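Carbohydrate kinase, FGGY (Rhodospirillum rubrum, PDB 3IFR) probably phosphorylates D-xylulose at the expense of ATP, as a xylulose kinase of the FGGY carbohydrate kinase family. Local coordinates at residues R7-T16 and D74-M85; V139-E147 and V200-S208. All blocks are in the same frame, centred on the assembly; numbering follows the deposited sequence.

Overall arrangement
Both contacts lie in the N-terminal domain of this FGGY kinase and follow each other in series along the chain, contact 1 closing before contact 2 opens. Contact 1 (7-16 with 74-85) joins two neighbouring parallel strands, 8-14 and 77-84, in the interior of a six-stranded mixed sheet. Contact 2 (139-147 with 200-208) packs helix 139-149 against the type I turn A201-H204. Their centres are 31 Å apart, and their nearest atoms remain about 10 Å from each other, so they do not touch. Helix 163-172, later in the chain, covers part of contact 1. Contact 1 thus forms the middle of one of the chain's two six-stranded sheets, and contact 2 joins a helix to a turn in a helical part of the same domain.

Contact 1 of 2, residues R7-T16 and D74-M85; sequences RQVIGLDIGT and DWRPGGICVTGM
The amide of Q8 grips the backbone of D74 and R76 with both its ends. Its OE1 accepts from R76 N at 2.7 Å, the donor standing above the plane of the amide carbonyl, while NE2 gives a nearly straight bond (166°) to D74 O, 2.8 Å away and close to the amide plane. This pair of bonds fixes the rotation of the amide, and the chain, extended beyond CG, carries the group across to these two residues. The R76 guanidinium lays one face over Q8 NE2, the two planes 40° apart, and R76 NH1 makes a salt bridge of 3.0 Å with D74 OD2 within its own segment.

From there the backbones run as a parallel ladder, their axes 24° apart. I10 N bonds to G79 O and C81 N returns to I10 O; L12 and I14 repeat the alternation with C81, T83 and M85, closing at M85 N to I14 O, 3.1 Å.

Side chains then sort onto two faces. On one, I10 CG2 meets I80 CD1 at 3.6 Å, L12 CD2 lies alongside V82 CG2, and I14 CD1 touches V82 CG1 at 3.6 Å; helices 52-70 and 163-172 cover this side. D13, C81 and T83 occupy the other, where A441 of helix 437-448 packs on C81 and T83. D13 CB approaches T83 CG2 at 3.9 Å, while T83 OG1 bonds to A243 O on the next strand.

Strand 18-25 pairs with 8-14 on its other edge, so 8-14 and 77-84 are the two innermost strands of a six-stranded mixed sheet flanked by helices on both faces, as expected for the N-terminal domain of an FGGY kinase in the actin-like ATPase clan.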
ATOM      1  N   ARG A   7       6.500  28.201  -5.574  1.00 29.32           N
ATOM      2  CA  ARG A   7       6.760  27.596  -4.250  1.00 33.97           C
ATOM      3  C   ARG A   7       7.028  26.069  -4.337  1.00 31.37           C
ATOM      4  O   ARG A   7       6.246  25.310  -4.921  1.00 34.40           O
ATOM      5  CB  ARG A   7       5.661  27.955  -3.217  1.00 31.24           C
ATOM      6  CG  ARG A   7       5.723  27.172  -1.898  1.00 34.34           C
ATOM      7  CD  ARG A   7       4.881  27.775  -0.708  1.00 33.60           C
ATOM      8  NE  ARG A   7       3.453  27.370  -0.704  1.00 39.92           N
ATOM      9  CZ  ARG A   7       2.965  26.218  -0.202  1.00 37.78           C
ATOM     10  NH1 ARG A   7       3.764  25.299   0.361  1.00 32.41           N
ATOM     11  NH2 ARG A   7       1.659  25.979  -0.258  1.00 34.69           N
ATOM     12  N   GLN A   8       8.135  25.641  -3.742  1.00 27.22           N
ATOM     13  CA  GLN A   8       8.747  24.363  -4.041  1.00 25.58           C
ATOM     14  C   GLN A   8       8.777  23.372  -2.878  1.00 22.68           C
ATOM     15  O   GLN A   8       8.891  23.749  -1.715  1.00 20.29           O
ATOM     16  CB  GLN A   8      10.174  24.618  -4.513  1.00 28.79           C
ATOM     17  CG  GLN A   8      10.312  24.885  -5.992  1.00 29.26           C
ATOM     18  CD  GLN A   8      11.716  24.689  -6.449  1.00 25.74           C
ATOM     19  OE1 GLN A   8      12.609  24.423  -5.639  1.00 28.05           O
ATOM     20  NE2 GLN A   8      11.935  24.811  -7.733  1.00 26.75           N
ATOM     21  N   VAL A   9       8.732  22.090  -3.215  1.00 23.01           N
ATOM     22  CA  VAL A   9       8.462  21.072  -2.216  1.00 22.65           C
ATOM     23  C   VAL A   9       9.054  19.731  -2.672  1.00 20.11           C
ATOM     24  O   VAL A   9       9.129  19.471  -3.861  1.00 21.57           O
ATOM     25  CB  VAL A   9       6.911  21.064  -1.937  1.00 22.91           C
ATOM     26  CG1 VAL A   9       6.213  19.835  -2.479  1.00 21.69           C
ATOM     27  CG2 VAL A   9       6.624  21.300  -0.491  1.00 19.56           C
ATOM     28  N   ILE A  10       9.507  18.891  -1.743  1.00 22.18           N
ATOM     29  CA  ILE A  10      10.108  17.599  -2.123  1.00 20.35           C
ATOM     30  C   ILE A  10       9.423  16.398  -1.493  1.00 19.30           C
ATOM     31  O   ILE A  10       9.147  16.401  -0.299  1.00 18.60           O
ATOM     32  CB  ILE A  10      11.587  17.525  -1.711  1.00 20.35           C
ATOM     33  CG1 ILE A  10      12.463  18.443  -2.566  1.00 19.83           C
ATOM     34  CG2 ILE A  10      12.137  16.078  -1.744  1.00 17.35           C
ATOM     35  CD1 ILE A  10      13.853  18.510  -2.027  1.00 19.35           C
ATOM     36  N   GLY A  11       9.185  15.363  -2.291  1.00 17.00           N
ATOM     37  CA  GLY A  11       8.830  14.065  -1.738  1.00 17.64           C
ATOM     38  C   GLY A  11       9.916  13.026  -1.997  1.00 20.77           C
ATOM     39  O   GLY A  11      10.498  12.949  -3.095  1.00 20.87           O
ATOM     40  N   LEU A  12      10.183  12.209  -0.979  1.00 18.81           N
ATOM     41  CA  LEU A  12      11.166  11.162  -1.047  1.00 17.14           C
ATOM     42  C   LEU A  12      10.460   9.831  -0.709  1.00 19.69           C
ATOM     43  O   LEU A  12       9.728   9.737   0.274  1.00 20.54           O
ATOM     44  CB  LEU A  12      12.262  11.459  -0.019  1.00 17.96           C
ATOM     45  CG  LEU A  12      13.322  10.366   0.248  1.00 16.97           C
ATOM     46  CD1 LEU A  12      14.159  10.094  -1.018  1.00 16.56           C
ATOM     47  CD2 LEU A  12      14.234  10.731   1.395  1.00 16.73           C
ATOM     48  N   ASP A  13      10.690   8.798  -1.507  1.00 20.38           N
ATOM     49  CA  ASP A  13      10.024   7.510  -1.303  1.00 18.38           C
ATOM     50  C   ASP A  13      11.066   6.389  -1.107  1.00 17.81           C
ATOM     51  O   ASP A  13      11.808   6.022  -2.032  1.00 18.13           O
ATOM     52  CB  ASP A  13       9.074   7.227  -2.477  1.00 20.68           C
ATOM     53  CG  ASP A  13       8.554   5.791  -2.492  1.00 20.71           C
ATOM     54  OD1 ASP A  13       8.563   5.130  -1.441  1.00 18.07           O
ATOM     55  OD2 ASP A  13       8.151   5.325  -3.587  1.00 24.33           O
ATOM     56  N   ILE A  14      11.131   5.889   0.123  1.00 15.55           N
ATOM     57  CA  ILE A  14      11.995   4.790   0.484  1.00 18.13           C
ATOM     58  C   ILE A  14      11.243   3.518   0.119  1.00 19.13           C
ATOM     59  O   ILE A  14      10.562   2.902   0.963  1.00 20.38           O
ATOM     60  CB  ILE A  14      12.342   4.779   1.985  1.00 16.82           C
ATOM     61  CG1 ILE A  14      13.481   5.739   2.289  1.00 20.72           C
ATOM     62  CG2 ILE A  14      12.952   3.470   2.348  1.00 18.01           C
ATOM     63  CD1 ILE A  14      13.223   7.146   2.014  1.00 21.62           C
ATOM     64  N   GLY A  15      11.359   3.135  -1.151  1.00 17.95           N
ATOM     65  CA  GLY A  15      10.573   2.048  -1.702  1.00 19.82           C
ATOM     66  C   GLY A  15      11.265   0.727  -1.545  1.00 20.60           C
ATOM     67  O   GLY A  15      12.414   0.664  -1.120  1.00 24.02           O
ATOM     68  N   THR A  16      10.582  -0.330  -1.923  1.00 19.53           N
ATOM     69  CA  THR A  16      11.092  -1.647  -1.719  1.00 20.57           C
ATOM     70  C   THR A  16      12.228  -1.984  -2.654  1.00 23.41           C
ATOM     71  O   THR A  16      13.236  -2.554  -2.211  1.00 26.64           O
ATOM     72  CB  THR A  16      10.002  -2.700  -1.885  1.00 21.83           C
ATOM     73  OG1 THR A  16       9.270  -2.736  -0.689  1.00 25.13           O
ATOM     74  CG2 THR A  16      10.633  -4.118  -2.019  1.00 25.63           C
ATOM     75  N   ASP A  74      16.986  27.167  -9.989  1.00 32.20           N
ATOM     76  CA  ASP A  74      15.609  26.686  -9.818  1.00 32.55           C
ATOM     77  C   ASP A  74      15.486  25.748  -8.597  1.00 35.68           C
ATOM     78  O   ASP A  74      14.619  24.849  -8.561  1.00 31.41           O
ATOM     79  CB  ASP A  74      15.083  26.015 -11.089  1.00 31.48           C
ATOM     80  CG  ASP A  74      13.565  25.828 -11.071  1.00 44.31           C
ATOM     81  OD1 ASP A  74      13.089  24.761 -11.556  1.00 44.77           O
ATOM     82  OD2 ASP A  74      12.832  26.739 -10.576  1.00 45.78           O
ATOM     83  N   TRP A  75      16.366  25.979  -7.611  1.00 31.10           N
ATOM     84  CA  TRP A  75      16.407  25.221  -6.374  1.00 29.88           C
ATOM     85  C   TRP A  75      15.898  26.089  -5.204  1.00 30.60           C
ATOM     86  O   TRP A  75      16.619  26.928  -4.698  1.00 32.36           O
ATOM     87  CB  TRP A  75      17.862  24.796  -6.109  1.00 28.60           C
ATOM     88  CG  TRP A  75      18.111  23.927  -4.889  1.00 27.57           C
ATOM     89  CD1 TRP A  75      18.877  24.242  -3.782  1.00 29.18           C
ATOM     90  CD2 TRP A  75      17.631  22.590  -4.667  1.00 25.91           C
ATOM     91  NE1 TRP A  75      18.891  23.181  -2.898  1.00 27.37           N
ATOM     92  CE2 TRP A  75      18.139  22.161  -3.420  1.00 27.13           C
ATOM     93  CE3 TRP A  75      16.835  21.716  -5.403  1.00 25.00           C
ATOM     94  CZ2 TRP A  75      17.857  20.897  -2.904  1.00 26.90           C
ATOM     95  CZ3 TRP A  75      16.554  20.470  -4.875  1.00 22.41           C
ATOM     96  CH2 TRP A  75      17.060  20.074  -3.651  1.00 22.86           C
ATOM     97  N   ARG A  76      14.663  25.904  -4.767  1.00 29.55           N
ATOM     98  CA  ARG A  76      14.210  26.653  -3.588  1.00 29.51           C
ATOM     99  C   ARG A  76      13.213  25.819  -2.776  1.00 27.62           C
ATOM    100  O   ARG A  76      12.093  26.244  -2.558  1.00 27.58           O
ATOM    101  CB  ARG A  76      13.614  28.010  -4.013  1.00 29.43           C
ATOM    102  CG  ARG A  76      12.671  27.886  -5.207  1.00 35.25           C
ATOM    103  CD  ARG A  76      12.074  29.213  -5.799  1.00 39.94           C
ATOM    104  NE  ARG A  76      11.891  29.052  -7.247  1.00 41.28           N
ATOM    105  CZ  ARG A  76      10.843  28.449  -7.813  1.00 41.21           C
ATOM    106  NH1 ARG A  76      10.769  28.313  -9.130  1.00 38.73           N
ATOM    107  NH2 ARG A  76       9.851  27.983  -7.060  1.00 44.76           N
ATOM    108  N   PRO A  77      13.619  24.602  -2.357  1.00 28.51           N
ATOM    109  CA  PRO A  77      12.720  23.699  -1.636  1.00 25.49           C
ATOM    110  C   PRO A  77      12.329  24.264  -0.277  1.00 25.04           C
ATOM    111  O   PRO A  77      13.191  24.779   0.432  1.00 24.59           O
ATOM    112  CB  PRO A  77      13.582  22.437  -1.468  1.00 26.30           C
ATOM    113  CG  PRO A  77      14.969  22.922  -1.637  1.00 24.96           C
ATOM    114  CD  PRO A  77      14.856  23.898  -2.725  1.00 24.16           C
ATOM    115  N   GLY A  78      11.052  24.135   0.080  1.00 25.55           N
ATOM    116  CA  GLY A  78      10.503  24.794   1.250  1.00 24.77           C
ATOM    117  C   GLY A  78      10.016  23.818   2.306  1.00 26.26           C
ATOM    118  O   GLY A  78       9.661  24.221   3.412  1.00 26.41           O
ATOM    119  N   GLY A  79       9.995  22.540   1.957  1.00 24.53           N
ATOM    120  CA  GLY A  79       9.705  21.483   2.905  1.00 22.94           C
ATOM    121  C   GLY A  79       9.924  20.123   2.271  1.00 23.22           C
ATOM    122  O   GLY A  79       9.959  20.008   1.050  1.00 23.82           O
ATOM    123  N   ILE A  80      10.093  19.087   3.077  1.00 22.08           N
ATOM    124  CA  ILE A  80      10.256  17.737   2.528  1.00 20.69           C
ATOM    125  C   ILE A  80       9.398  16.759   3.326  1.00 20.20           C
ATOM    126  O   ILE A  80       9.281  16.883   4.546  1.00 22.17           O
ATOM    127  CB  ILE A  80      11.708  17.285   2.581  1.00 17.80           C
ATOM    128  CG1 ILE A  80      11.830  15.826   2.166  1.00 18.83           C
ATOM    129  CG2 ILE A  80      12.236  17.449   3.973  1.00 17.36           C
ATOM    130  CD1 ILE A  80      13.186  15.472   1.693  1.00 16.40           C
ATOM    131  N   CYS A  81       8.765  15.816   2.650  1.00 16.85           N
ATOM    132  CA  CYS A  81       8.106  14.708   3.360  1.00 17.31           C
ATOM    133  C   CYS A  81       8.689  13.372   2.875  1.00 17.16           C
ATOM    134  O   CYS A  81       8.922  13.158   1.660  1.00 16.81           O
ATOM    135  CB  CYS A  81       6.578  14.753   3.202  1.00 15.44           C
ATOM    136  SG  CYS A  81       5.672  13.343   3.947  1.00 16.82           S
ATOM    137  N   VAL A  82       8.947  12.478   3.817  1.00 16.62           N
ATOM    138  CA  VAL A  82       9.466  11.165   3.474  1.00 16.50           C
ATOM    139  C   VAL A  82       8.385  10.095   3.668  1.00 18.47           C
ATOM    140  O   VAL A  82       7.795   9.980   4.748  1.00 17.67           O
ATOM    141  CB  VAL A  82      10.673  10.814   4.362  1.00 16.05           C
ATOM    142  CG1 VAL A  82      11.267   9.477   3.956  1.00 15.72           C
ATOM    143  CG2 VAL A  82      11.754  11.904   4.282  1.00 17.41           C
ATOM    144  N   THR A  83       8.179   9.277   2.639  1.00 17.78           N
ATOM    145  CA  THR A  83       7.302   8.123   2.711  1.00 14.70           C
ATOM    146  C   THR A  83       8.168   6.861   2.376  1.00 19.69           C
ATOM    147  O   THR A  83       9.352   6.976   2.005  1.00 15.67           O
ATOM    148  CB  THR A  83       6.140   8.332   1.715  1.00 19.48           C
ATOM    149  OG1 THR A  83       5.251   7.209   1.698  1.00 20.32           O
ATOM    150  CG2 THR A  83       6.686   8.543   0.309  1.00 17.87           C
ATOM    151  N   GLY A  84       7.584   5.672   2.547  1.00 17.41           N
ATOM    152  CA  GLY A  84       8.227   4.434   2.181  1.00 16.75           C
ATOM    153  C   GLY A  84       7.379   3.241   2.596  1.00 19.26           C
ATOM    154  O   GLY A  84       6.293   3.391   3.151  1.00 17.27           O
HETATM  155  N   MSE A  85       7.882   2.033   2.357  1.00 21.24           N
HETATM  156  CA  MSE A  85       7.124   0.832   2.715  1.00 20.15           C
HETATM  157  C   MSE A  85       6.960   0.679   4.249  1.00 18.97           C
HETATM  158  O   MSE A  85       7.768   1.180   5.022  1.00 17.88           O
HETATM  159  CB  MSE A  85       7.747  -0.394   2.052  1.00 18.66           C
HETATM  160  CG  MSE A  85       8.807  -1.123   2.881  1.00 25.60           C
HETATM  161 SE   MSE A  85      10.492  -0.166   3.328  1.00 37.33          SE
HETATM  162  CE  MSE A  85      11.580  -0.466   1.690  1.00 23.28           C
TER

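Contact 2 of 2, residues V139-E147 and V200-S208; sequences VTAKLRWIE and VALAHIPPS
R144 and H204 stack almost flat on one another, guanidinium and imidazole planes 8° apart. The overlap is offset: H204 CE1 lies over one face of the guanidinium, 3.1 Å from R144 NE, and NE in turn stands toward the rim of the ring. R144 reaches this position because its chain folds back at chi2, turning the planar end toward the type I turn A201-H204. In that same plane its edge meets L202 O. R144 NH2 donates to this carbonyl at 2.7 Å, on a lone pair, and NE also points at this oxygen, though so closely that the second bond's length is doubtful.

At its own edge the H204 ring meets E147. The ND1-H points nearly straight (170°) at E147 OE2, 2.7 Å away, and uses the syn lone pair of the carboxylate, whose plane is turned 42° from the ring. The extended E147 chain, with CG anti to the backbone N, carries the carboxylate out to this edge.

Apolar contacts lie beside the polar group. L143 CD2 touches both A203 CB and I205 CD1, each at 3.7 Å, and T140 CG2 lies 4.0 Å from A203 CB. F154 of helix 151-155 packs against E147, H204 and I205. A leucine in place of this arginine would probably leave L202 O without the NH2 donor and E120, on helix 111-120, without its salt-bridge mate, while the H204 ring would lose its flat partner.

H204 adopts positive phi as the chain leaves the helix, and its ring is held on a face by R144 and at an edge by E147. E120 probably offsets the arginine's charge, while E147, accepting from ND1, is likely to favour a proton there.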
ATOM      1  N   VAL A 139       4.737  -5.539  13.737  1.00 19.90           N
ATOM      2  CA  VAL A 139       6.041  -5.326  14.362  1.00 22.11           C
ATOM      3  C   VAL A 139       6.226  -6.269  15.575  1.00 22.34           C
ATOM      4  O   VAL A 139       7.282  -6.879  15.753  1.00 19.69           O
ATOM      5  CB  VAL A 139       6.153  -3.885  14.794  1.00 19.67           C
ATOM      6  CG1 VAL A 139       7.438  -3.663  15.642  1.00 20.35           C
ATOM      7  CG2 VAL A 139       6.139  -3.014  13.535  1.00 18.11           C
ATOM      8  N   THR A 140       5.161  -6.409  16.366  1.00 22.35           N
ATOM      9  CA  THR A 140       5.103  -7.334  17.509  1.00 21.59           C
ATOM     10  C   THR A 140       5.470  -8.794  17.168  1.00 21.49           C
ATOM     11  O   THR A 140       6.214  -9.444  17.905  1.00 21.04           O
ATOM     12  CB  THR A 140       3.706  -7.300  18.120  1.00 21.74           C
ATOM     13  OG1 THR A 140       3.480  -6.005  18.699  1.00 23.88           O
ATOM     14  CG2 THR A 140       3.527  -8.391  19.160  1.00 23.39           C
ATOM     15  N   ALA A 141       4.939  -9.324  16.077  1.00 18.70           N
ATOM     16  CA  ALA A 141       5.308 -10.680  15.657  1.00 19.19           C
ATOM     17  C   ALA A 141       6.803 -10.770  15.334  1.00 23.44           C
ATOM     18  O   ALA A 141       7.513 -11.617  15.874  1.00 22.14           O
ATOM     19  CB  ALA A 141       4.492 -11.144  14.469  1.00 18.82           C
ATOM     20  N   LYS A 142       7.289  -9.892  14.459  1.00 22.36           N
ATOM     21  CA  LYS A 142       8.720  -9.842  14.198  1.00 20.58           C
ATOM     22  C   LYS A 142       9.562  -9.648  15.458  1.00 20.32           C
ATOM     23  O   LYS A 142      10.593 -10.299  15.588  1.00 22.46           O
ATOM     24  CB  LYS A 142       9.060  -8.816  13.124  1.00 21.62           C
ATOM     25  CG  LYS A 142       8.616  -9.269  11.742  1.00 21.87           C
ATOM     26  CD  LYS A 142       8.512  -8.093  10.827  1.00 25.19           C
ATOM     27  CE  LYS A 142       8.225  -8.478   9.343  1.00 23.92           C
ATOM     28  NZ  LYS A 142       6.782  -8.470   8.987  1.00 27.12           N
ATOM     29  N   LEU A 143       9.126  -8.804  16.393  1.00 19.91           N
ATOM     30  CA  LEU A 143       9.829  -8.660  17.683  1.00 20.62           C
ATOM     31  C   LEU A 143       9.918  -9.979  18.485  1.00 22.64           C
ATOM     32  O   LEU A 143      11.008 -10.360  18.920  1.00 23.00           O
ATOM     33  CB  LEU A 143       9.199  -7.570  18.537  1.00 20.74           C
ATOM     34  CG  LEU A 143       9.942  -6.250  18.707  1.00 23.11           C
ATOM     35  CD1 LEU A 143      11.084  -6.099  17.739  1.00 19.89           C
ATOM     36  CD2 LEU A 143       8.952  -5.032  18.671  1.00 19.56           C
ATOM     37  N   ARG A 144       8.795 -10.691  18.657  1.00 22.84           N
ATOM     38  CA  ARG A 144       8.805 -11.990  19.353  1.00 20.50           C
ATOM     39  C   ARG A 144       9.795 -12.951  18.690  1.00 21.70           C
ATOM     40  O   ARG A 144      10.465 -13.704  19.379  1.00 21.38           O
ATOM     41  CB  ARG A 144       7.422 -12.653  19.326  1.00 22.61           C
ATOM     42  CG  ARG A 144       6.371 -12.028  20.172  1.00 21.82           C
ATOM     43  CD  ARG A 144       6.630 -12.183  21.653  1.00 23.91           C
ATOM     44  NE  ARG A 144       5.464 -11.748  22.415  1.00 29.80           N
ATOM     45  CZ  ARG A 144       4.447 -12.530  22.802  1.00 27.83           C
ATOM     46  NH1 ARG A 144       4.443 -13.830  22.524  1.00 26.24           N
ATOM     47  NH2 ARG A 144       3.426 -12.003  23.474  1.00 25.75           N
ATOM     48  N   TRP A 145       9.859 -12.957  17.352  1.00 21.16           N
ATOM     49  CA  TRP A 145      10.780 -13.857  16.642  1.00 22.09           C
ATOM     50  C   TRP A 145      12.237 -13.522  17.002  1.00 23.22           C
ATOM     51  O   TRP A 145      13.025 -14.380  17.377  1.00 24.91           O
ATOM     52  CB  TRP A 145      10.584 -13.746  15.134  1.00 21.69           C
ATOM     53  CG  TRP A 145      11.476 -14.646  14.356  1.00 20.87           C
ATOM     54  CD1 TRP A 145      11.159 -15.874  13.848  1.00 21.49           C
ATOM     55  CD2 TRP A 145      12.841 -14.392  13.981  1.00 18.97           C
ATOM     56  NE1 TRP A 145      12.250 -16.407  13.199  1.00 21.73           N
ATOM     57  CE2 TRP A 145      13.288 -15.514  13.257  1.00 20.05           C
ATOM     58  CE3 TRP A 145      13.715 -13.320  14.169  1.00 17.15           C
ATOM     59  CZ2 TRP A 145      14.587 -15.598  12.732  1.00 21.59           C
ATOM     60  CZ3 TRP A 145      15.002 -13.402  13.650  1.00 19.13           C
ATOM     61  CH2 TRP A 145      15.431 -14.537  12.955  1.00 19.91           C
ATOM     62  N   ILE A 146      12.583 -12.257  16.879  1.00 19.86           N
ATOM     63  CA  ILE A 146      13.881 -11.784  17.261  1.00 21.87           C
ATOM     64  C   ILE A 146      14.274 -12.163  18.706  1.00 24.03           C
ATOM     65  O   ILE A 146      15.403 -12.608  18.954  1.00 21.29           O
ATOM     66  CB  ILE A 146      13.940 -10.257  17.087  1.00 22.43           C
ATOM     67  CG1 ILE A 146      14.179  -9.908  15.628  1.00 21.76           C
ATOM     68  CG2 ILE A 146      15.045  -9.652  17.923  1.00 23.12           C
ATOM     69  CD1 ILE A 146      13.960  -8.453  15.398  1.00 27.86           C
ATOM     70  N   GLU A 147      13.374 -11.946  19.662  1.00 23.47           N
ATOM     71  CA  GLU A 147      13.650 -12.310  21.053  1.00 22.52           C
ATOM     72  C   GLU A 147      14.020 -13.777  21.165  1.00 22.48           C
ATOM     73  O   GLU A 147      14.884 -14.151  21.957  1.00 22.93           O
ATOM     74  CB  GLU A 147      12.410 -12.117  21.898  1.00 25.01           C
ATOM     75  CG  GLU A 147      12.440 -12.869  23.207  1.00 22.97           C
ATOM     76  CD  GLU A 147      11.301 -12.444  24.103  1.00 25.37           C
ATOM     77  OE1 GLU A 147      11.595 -11.773  25.087  1.00 34.27           O
ATOM     78  OE2 GLU A 147      10.117 -12.729  23.817  1.00 26.54           O
ATOM     79  N   VAL A 200       2.628  -2.503  23.557  1.00 22.07           N
ATOM     80  CA  VAL A 200       4.063  -2.709  23.468  1.00 24.62           C
ATOM     81  C   VAL A 200       4.511  -3.910  24.318  1.00 24.70           C
ATOM     82  O   VAL A 200       5.280  -4.754  23.866  1.00 24.82           O
ATOM     83  CB  VAL A 200       4.828  -1.426  23.852  1.00 23.71           C
ATOM     84  CG1 VAL A 200       6.294  -1.625  23.661  1.00 23.60           C
ATOM     85  CG2 VAL A 200       4.348  -0.268  22.996  1.00 22.91           C
ATOM     86  N   ALA A 201       3.991  -4.022  25.529  1.00 25.60           N
ATOM     87  CA  ALA A 201       4.307  -5.183  26.376  1.00 28.93           C
ATOM     88  C   ALA A 201       4.159  -6.516  25.650  1.00 25.32           C
ATOM     89  O   ALA A 201       4.936  -7.401  25.876  1.00 27.19           O
ATOM     90  CB  ALA A 201       3.470  -5.186  27.680  1.00 25.33           C
ATOM     91  N   LEU A 202       3.156  -6.668  24.794  1.00 27.01           N
ATOM     92  CA  LEU A 202       3.006  -7.908  24.035  1.00 26.30           C
ATOM     93  C   LEU A 202       4.281  -8.342  23.262  1.00 27.32           C
ATOM     94  O   LEU A 202       4.478  -9.524  22.969  1.00 24.68           O
ATOM     95  CB  LEU A 202       1.873  -7.775  23.007  1.00 26.23           C
ATOM     96  CG  LEU A 202       0.409  -8.213  23.173  1.00 30.81           C
ATOM     97  CD1 LEU A 202      -0.074  -8.609  21.810  1.00 31.00           C
ATOM     98  CD2 LEU A 202       0.189  -9.355  24.168  1.00 30.90           C
ATOM     99  N   ALA A 203       5.087  -7.371  22.855  1.00 25.76           N
ATOM    100  CA  ALA A 203       6.266  -7.636  22.048  1.00 24.89           C
ATOM    101  C   ALA A 203       7.464  -7.813  22.994  1.00 25.45           C
ATOM    102  O   ALA A 203       8.598  -8.033  22.550  1.00 22.63           O
ATOM    103  CB  ALA A 203       6.509  -6.457  21.050  1.00 20.83           C
ATOM    104  N   HIS A 204       7.207  -7.681  24.299  1.00 24.90           N
ATOM    105  CA  HIS A 204       8.227  -7.952  25.323  1.00 26.41           C
ATOM    106  C   HIS A 204       9.429  -7.004  25.212  1.00 27.73           C
ATOM    107  O   HIS A 204      10.547  -7.368  25.595  1.00 27.68           O
ATOM    108  CB  HIS A 204       8.752  -9.396  25.225  1.00 24.92           C
ATOM    109  CG  HIS A 204       7.691 -10.456  25.346  1.00 26.60           C
ATOM    110  ND1 HIS A 204       7.852 -11.734  24.842  1.00 25.11           N
ATOM    111  CD2 HIS A 204       6.463 -10.433  25.917  1.00 24.35           C
ATOM    112  CE1 HIS A 204       6.776 -12.449  25.092  1.00 22.44           C
ATOM    113  NE2 HIS A 204       5.914 -11.689  25.737  1.00 27.47           N
ATOM    114  N   ILE A 205       9.215  -5.816  24.654  1.00 26.65           N
ATOM    115  CA  ILE A 205      10.237  -4.782  24.710  1.00 26.70           C
ATOM    116  C   ILE A 205       9.769  -3.754  25.713  1.00 27.49           C
ATOM    117  O   ILE A 205       8.587  -3.663  26.017  1.00 25.86           O
ATOM    118  CB  ILE A 205      10.466  -4.077  23.354  1.00 26.54           C
ATOM    119  CG1 ILE A 205       9.156  -3.454  22.859  1.00 28.05           C
ATOM    120  CG2 ILE A 205      10.944  -5.054  22.324  1.00 27.79           C
ATOM    121  CD1 ILE A 205       9.222  -2.727  21.512  1.00 27.02           C
ATOM    122  N   PRO A 206      10.707  -2.985  26.248  1.00 29.61           N
ATOM    123  CA  PRO A 206      10.345  -1.875  27.131  1.00 28.12           C
ATOM    124  C   PRO A 206       9.644  -0.807  26.311  1.00 29.80           C
ATOM    125  O   PRO A 206       9.992  -0.615  25.149  1.00 26.52           O
ATOM    126  CB  PRO A 206      11.700  -1.346  27.598  1.00 27.08           C
ATOM    127  CG  PRO A 206      12.664  -1.787  26.513  1.00 31.10           C
ATOM    128  CD  PRO A 206      12.165  -3.139  26.097  1.00 27.91           C
ATOM    129  N   PRO A 207       8.691  -0.094  26.931  1.00 30.79           N
ATOM    130  CA  PRO A 207       7.898   0.943  26.282  1.00 29.57           C
ATOM    131  C   PRO A 207       8.766   2.114  25.860  1.00 30.84           C
ATOM    132  O   PRO A 207       8.384   2.831  24.946  1.00 29.99           O
ATOM    133  CB  PRO A 207       6.890   1.375  27.373  1.00 36.04           C
ATOM    134  CG  PRO A 207       6.925   0.277  28.408  1.00 36.50           C
ATOM    135  CD  PRO A 207       8.362  -0.216  28.367  1.00 35.61           C
ATOM    136  N   SER A 208       9.920   2.304  26.482  1.00 27.78           N
ATOM    137  CA  SER A 208      10.812   3.342  25.998  1.00 29.47           C
ATOM    138  C   SER A 208      11.328   2.990  24.592  1.00 27.16           C
ATOM    139  O   SER A 208      11.789   3.854  23.869  1.00 25.24           O
ATOM    140  CB  SER A 208      11.986   3.538  26.962  1.00 33.03           C
ATOM    141  OG  SER A 208      12.700   2.316  27.206  1.00 34.56           O
TER